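Local coordinates for biphenyl-2,3-diol 1,2-dioxygenase III-related protein (PDB 3EY8) that binds calcium and belongs to the glyoxalase and extradiol dioxygenase superfamily, its own reaction not being established, at residues B[88-91]-B[92-96]; B[68-71]-B[72-75]. The protein carries 9 engineered substitutions. All blocks are in the same frame, centred on the assembly; numbering follows the deposited sequence.

Interaction 1: B[88-91]-B[92-96]. Engineered in segment 88-91: Glu89 (natural residue Lys), Tyr90 (natural residue His).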
loop_
_atom_site.group_PDB
_atom_site.type_symbol
_atom_site.label_atom_id
_atom_site.label_comp_id
_atom_site.label_asym_id
_atom_site.label_seq_id
_atom_site.Cartn_x
_atom_site.Cartn_y
_atom_site.Cartn_z
HETATM N N MSE B 88 3.617 12.953 -16.947
HETATM C CA MSE B 88 5.078 12.994 -16.926
HETATM C C MSE B 88 5.603 14.415 -17.064
HETATM O O MSE B 88 6.498 14.829 -16.330
HETATM C CB MSE B 88 5.673 12.110 -18.028
HETATM C CG MSE B 88 6.098 10.731 -17.552
HETATM SE SE MSE B 88 7.135 9.720 -18.873
HETATM C CE MSE B 88 5.784 9.662 -20.279
ATOM N N GLU B 89 5.052 15.159 -18.018
ATOM C CA GLU B 89 5.454 16.550 -18.214
ATOM C C GLU B 89 5.236 17.345 -16.932
ATOM O O GLU B 89 6.085 18.134 -16.529
ATOM C CB GLU B 89 4.683 17.185 -19.373
ATOM C CG GLU B 89 5.198 18.558 -19.772
ATOM C CD GLU B 89 4.359 19.209 -20.857
ATOM O OE1 GLU B 89 3.209 18.772 -21.070
ATOM O OE2 GLU B 89 4.848 20.166 -21.492
ATOM N N TYR B 90 4.093 17.129 -16.286
ATOM C CA TYR B 90 3.774 17.831 -15.051
ATOM C C TYR B 90 4.786 17.523 -13.955
ATOM O O TYR B 90 5.300 18.424 -13.290
ATOM C CB TYR B 90 2.364 17.475 -14.563
ATOM C CG TYR B 90 2.019 18.166 -13.264
ATOM C CD1 TYR B 90 1.453 19.435 -13.263
ATOM C CD2 TYR B 90 2.297 17.571 -12.036
ATOM C CE1 TYR B 90 1.153 20.080 -12.082
ATOM C CE2 TYR B 90 2.002 18.214 -10.847
ATOM C CZ TYR B 90 1.427 19.471 -10.879
ATOM O OH TYR B 90 1.127 20.130 -9.706
ATOM N N VAL B 91 5.063 16.239 -13.755
ATOM C CA VAL B 91 5.986 15.844 -12.710
ATOM C C VAL B 91 7.377 16.436 -12.961
ATOM O O VAL B 91 7.983 17.019 -12.064
ATOM C CB VAL B 91 6.044 14.314 -12.566
ATOM C CG1 VAL B 91 7.176 13.916 -11.631
ATOM C CG2 VAL B 91 4.705 13.795 -12.042
ATOM N N GLU B 92 7.881 16.297 -14.184
ATOM C CA GLU B 92 9.162 16.905 -14.535
ATOM C C GLU B 92 9.156 18.414 -14.322
ATOM O O GLU B 92 10.161 18.995 -13.914
ATOM C CB GLU B 92 9.532 16.603 -15.987
ATOM C CG GLU B 92 10.095 15.223 -16.195
ATOM C CD GLU B 92 10.878 15.115 -17.487
ATOM O OE1 GLU B 92 10.613 15.906 -18.416
ATOM O OE2 GLU B 92 11.757 14.235 -17.567
ATOM N N ASN B 93 8.022 19.045 -14.606
ATOM C CA ASN B 93 7.892 20.487 -14.434
ATOM C C ASN B 93 7.962 20.921 -12.974
ATOM O O ASN B 93 8.133 22.100 -12.682
ATOM C CB ASN B 93 6.605 20.991 -15.082
ATOM C CG ASN B 93 6.708 21.079 -16.593
ATOM O OD1 ASN B 93 7.745 20.761 -17.176
ATOM N ND2 ASN B 93 5.627 21.510 -17.237
ATOM N N GLN B 94 7.831 19.969 -12.054
ATOM C CA GLN B 94 8.000 20.279 -10.638
ATOM C C GLN B 94 9.458 20.093 -10.217
ATOM O O GLN B 94 9.808 20.286 -9.055
ATOM C CB GLN B 94 7.061 19.435 -9.766
ATOM C CG GLN B 94 5.628 19.399 -10.272
ATOM C CD GLN B 94 5.092 20.777 -10.625
ATOM O OE1 GLN B 94 5.109 21.696 -9.803
ATOM N NE2 GLN B 94 4.603 20.923 -11.851
ATOM N N GLY B 95 10.309 19.728 -11.172
ATOM C CA GLY B 95 11.734 19.588 -10.914
ATOM C C GLY B 95 12.109 18.179 -10.497
ATOM O O GLY B 95 13.220 17.928 -10.025
ATOM N N VAL B 96 11.175 17.255 -10.683
ATOM C CA VAL B 96 11.364 15.863 -10.285
ATOM C C VAL B 96 11.951 15.018 -11.409
ATOM O O VAL B 96 11.502 15.080 -12.553
ATOM C CB VAL B 96 10.035 15.246 -9.796
ATOM C CG1 VAL B 96 10.166 13.735 -9.603
ATOM C CG2 VAL B 96 9.605 15.909 -8.499
#
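Met88 and Glu92 close a regular helical turn, Glu92 N giving Met88 O a bond of 2.9 Å, and Asn93 N bonds to the O of engineered Glu89 one residue on, after which the helix 84-93 unwinds through Gln94 and Gly95 to Val96. Tyr90, also an engineered residue, meets Gln94 one turn later. Gln94 folds back by a bend at chi2 (-48°), which lays the NE2 end of its amide over one face of the phenol ring, the two planes 21° apart and NE2 3.5 Å above the plane of the Tyr90 ring, over its centre. The same NE2 donates to Tyr90 O at 3.0 Å, with the acceptor close to the plane of the amide; one group thus serves a carbonyl of the last turn and covers an aromatic face. The phenol hydroxyl bonds to Lys30 O of helix 21-32. On the inner side Val91 CG1 meets Val96 CG1 at 3.6 Å, branched aliphatic side chains suited to a face where both also touch Phe117 of strand 110-118 and Val31. Val91 O takes Gln94 N at 3.0 Å and a weak bond from Val96 N at 3.5 Å. Gly95, with phi 91°, suits this turn because a CB would press on the carbonyl O of Gln94; its N bonds to Glu92 O at 2.8 Å. Positive phi at Gly95 and bonds running back into the last turn, with the Val91-Val96 contact beneath, mark a Schellman motif, here ending a helix packed on a sheet of the glyoxalase fold.

Interaction 2: B[68-71]-B[72-75]. Engineered in segment 68-71: Thr71 (natural residue Val).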
loop_
_atom_site.group_PDB
_atom_site.type_symbol
_atom_site.label_atom_id
_atom_site.label_comp_id
_atom_site.label_asym_id
_atom_site.label_seq_id
_atom_site.Cartn_x
_atom_site.Cartn_y
_atom_site.Cartn_z
ATOM N N ASN B 68 9.638 -3.450 11.453
ATOM C CA ASN B 68 10.904 -2.827 11.101
ATOM C C ASN B 68 10.624 -1.542 10.344
ATOM O O ASN B 68 10.669 -1.514 9.119
ATOM C CB ASN B 68 11.737 -3.777 10.235
ATOM C CG ASN B 68 12.008 -5.102 10.923
ATOM O OD1 ASN B 68 12.213 -5.154 12.140
ATOM N ND2 ASN B 68 12.000 -6.181 10.152
ATOM N N VAL B 69 10.300 -0.488 11.088
ATOM C CA VAL B 69 9.992 0.805 10.489
ATOM C C VAL B 69 11.207 1.271 9.700
ATOM O O VAL B 69 12.337 1.144 10.165
ATOM C CB VAL B 69 9.614 1.828 11.576
ATOM C CG1 VAL B 69 9.650 3.245 11.035
ATOM C CG2 VAL B 69 8.240 1.485 12.152
ATOM N N ARG B 70 10.979 1.779 8.496
ATOM C CA ARG B 70 12.088 2.190 7.638
ATOM C C ARG B 70 11.653 3.282 6.675
ATOM O O ARG B 70 10.743 3.079 5.861
ATOM C CB ARG B 70 12.629 0.992 6.852
ATOM C CG ARG B 70 13.932 1.269 6.112
ATOM C CD ARG B 70 15.096 1.367 7.097
ATOM N NE ARG B 70 16.382 1.510 6.415
ATOM C CZ ARG B 70 16.995 2.673 6.220
ATOM N NH1 ARG B 70 16.439 3.798 6.652
ATOM N NH2 ARG B 70 18.161 2.713 5.591
ATOM N N THR B 71 12.294 4.445 6.757
ATOM C CA THR B 71 12.023 5.490 5.780
ATOM C C THR B 71 12.512 5.027 4.406
ATOM O O THR B 71 13.530 4.358 4.306
ATOM C CB THR B 71 12.686 6.839 6.148
ATOM O OG1 THR B 71 14.111 6.693 6.151
ATOM C CG2 THR B 71 12.202 7.327 7.530
ATOM N N GLY B 72 11.782 5.370 3.349
ATOM C CA GLY B 72 12.188 4.997 2.004
ATOM C C GLY B 72 12.028 3.530 1.627
ATOM O O GLY B 72 12.640 3.070 0.665
ATOM N N SER B 73 11.188 2.800 2.360
ATOM C CA SER B 73 11.033 1.357 2.160
ATOM C C SER B 73 9.788 0.978 1.369
ATOM O O SER B 73 9.514 -0.207 1.186
ATOM C CB SER B 73 10.990 0.638 3.515
ATOM O OG SER B 73 9.915 1.129 4.309
ATOM N N ALA B 74 9.031 1.977 0.930
ATOM C CA ALA B 74 7.782 1.737 0.207
ATOM C C ALA B 74 7.964 1.793 -1.303
ATOM O O ALA B 74 8.872 2.445 -1.814
ATOM C CB ALA B 74 6.714 2.724 0.654
ATOM N N ASP B 75 7.061 1.118 -2.005
ATOM C CA ASP B 75 7.155 0.927 -3.440
ATOM C C ASP B 75 5.697 0.848 -3.874
ATOM O O ASP B 75 5.044 -0.184 -3.686
ATOM C CB ASP B 75 7.920 -0.374 -3.693
ATOM C CG ASP B 75 8.153 -0.673 -5.169
ATOM O OD1 ASP B 75 7.409 -0.175 -6.036
ATOM O OD2 ASP B 75 9.083 -1.458 -5.453
#
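Arg70 and Ser73 face each other across a type II beta turn, and a single side-chain hydrogen bond joins its ends: Ser73 OG donates to Arg70 O at 2.6 Å, a short bond. The hydroxyl approaches at a C=O...O angle of 138°, tilted 25° from the carbonyl plane. A chi1 of 59° sets OG between the backbone N and carbonyl carbon of Ser73, and this brings the hydroxyl within bonding range of Arg70 O. Serine suits the place, being short and able to donate.

The van der Waals contacts are few. Arg70 CB lies 3.7 Å from Ser73 CB, while the guanidinium end of Arg70 leads away from the turn; the long, charged side chain fits an exposed position. Ser73 CB also comes within 3.4 Å of Arg70 O, alongside the bond.

Backbone shape accounts for Gly72. It has a positive phi at the third position of a type II turn, where a CB would clash with Thr71 O; glycine is the natural fit. Thr71, an engineered residue, takes the second position of the turn, and its side chain rests on Leu58 and Asp121.

The second subunit completes the setting. Thr71 O accepts a bond from Asn68 ND2 of the second subunit, and Asn68 ND2 of this chain bonds Thr71 O of that subunit, a reciprocal pair across the dimer interface. The chemistry implies a turn whose ends are joined by the serine hydroxyl, while the carbonyl of Thr71 takes part in the subunit contact.

In the fold
Along the chain interaction 2 comes first, in the loop between strand 51-57 and strand 75-79, and interaction 1 follows at the end of helix 84-93. Their centres lie 24 Å apart and their nearest atoms about 14 Å, so they do not touch. Interaction 2 runs into strand 75-79, the outermost of its sheet within this chain, which leads on to helix 84-93. Interaction 2 thus belongs to the link joining the two four-stranded sheets of the chain and to the dimer interface, whereas interaction 1 ends helix 84-93, beside helix 21-32. Together they mark the way into the second sheet and the end of the helix that follows its first strand.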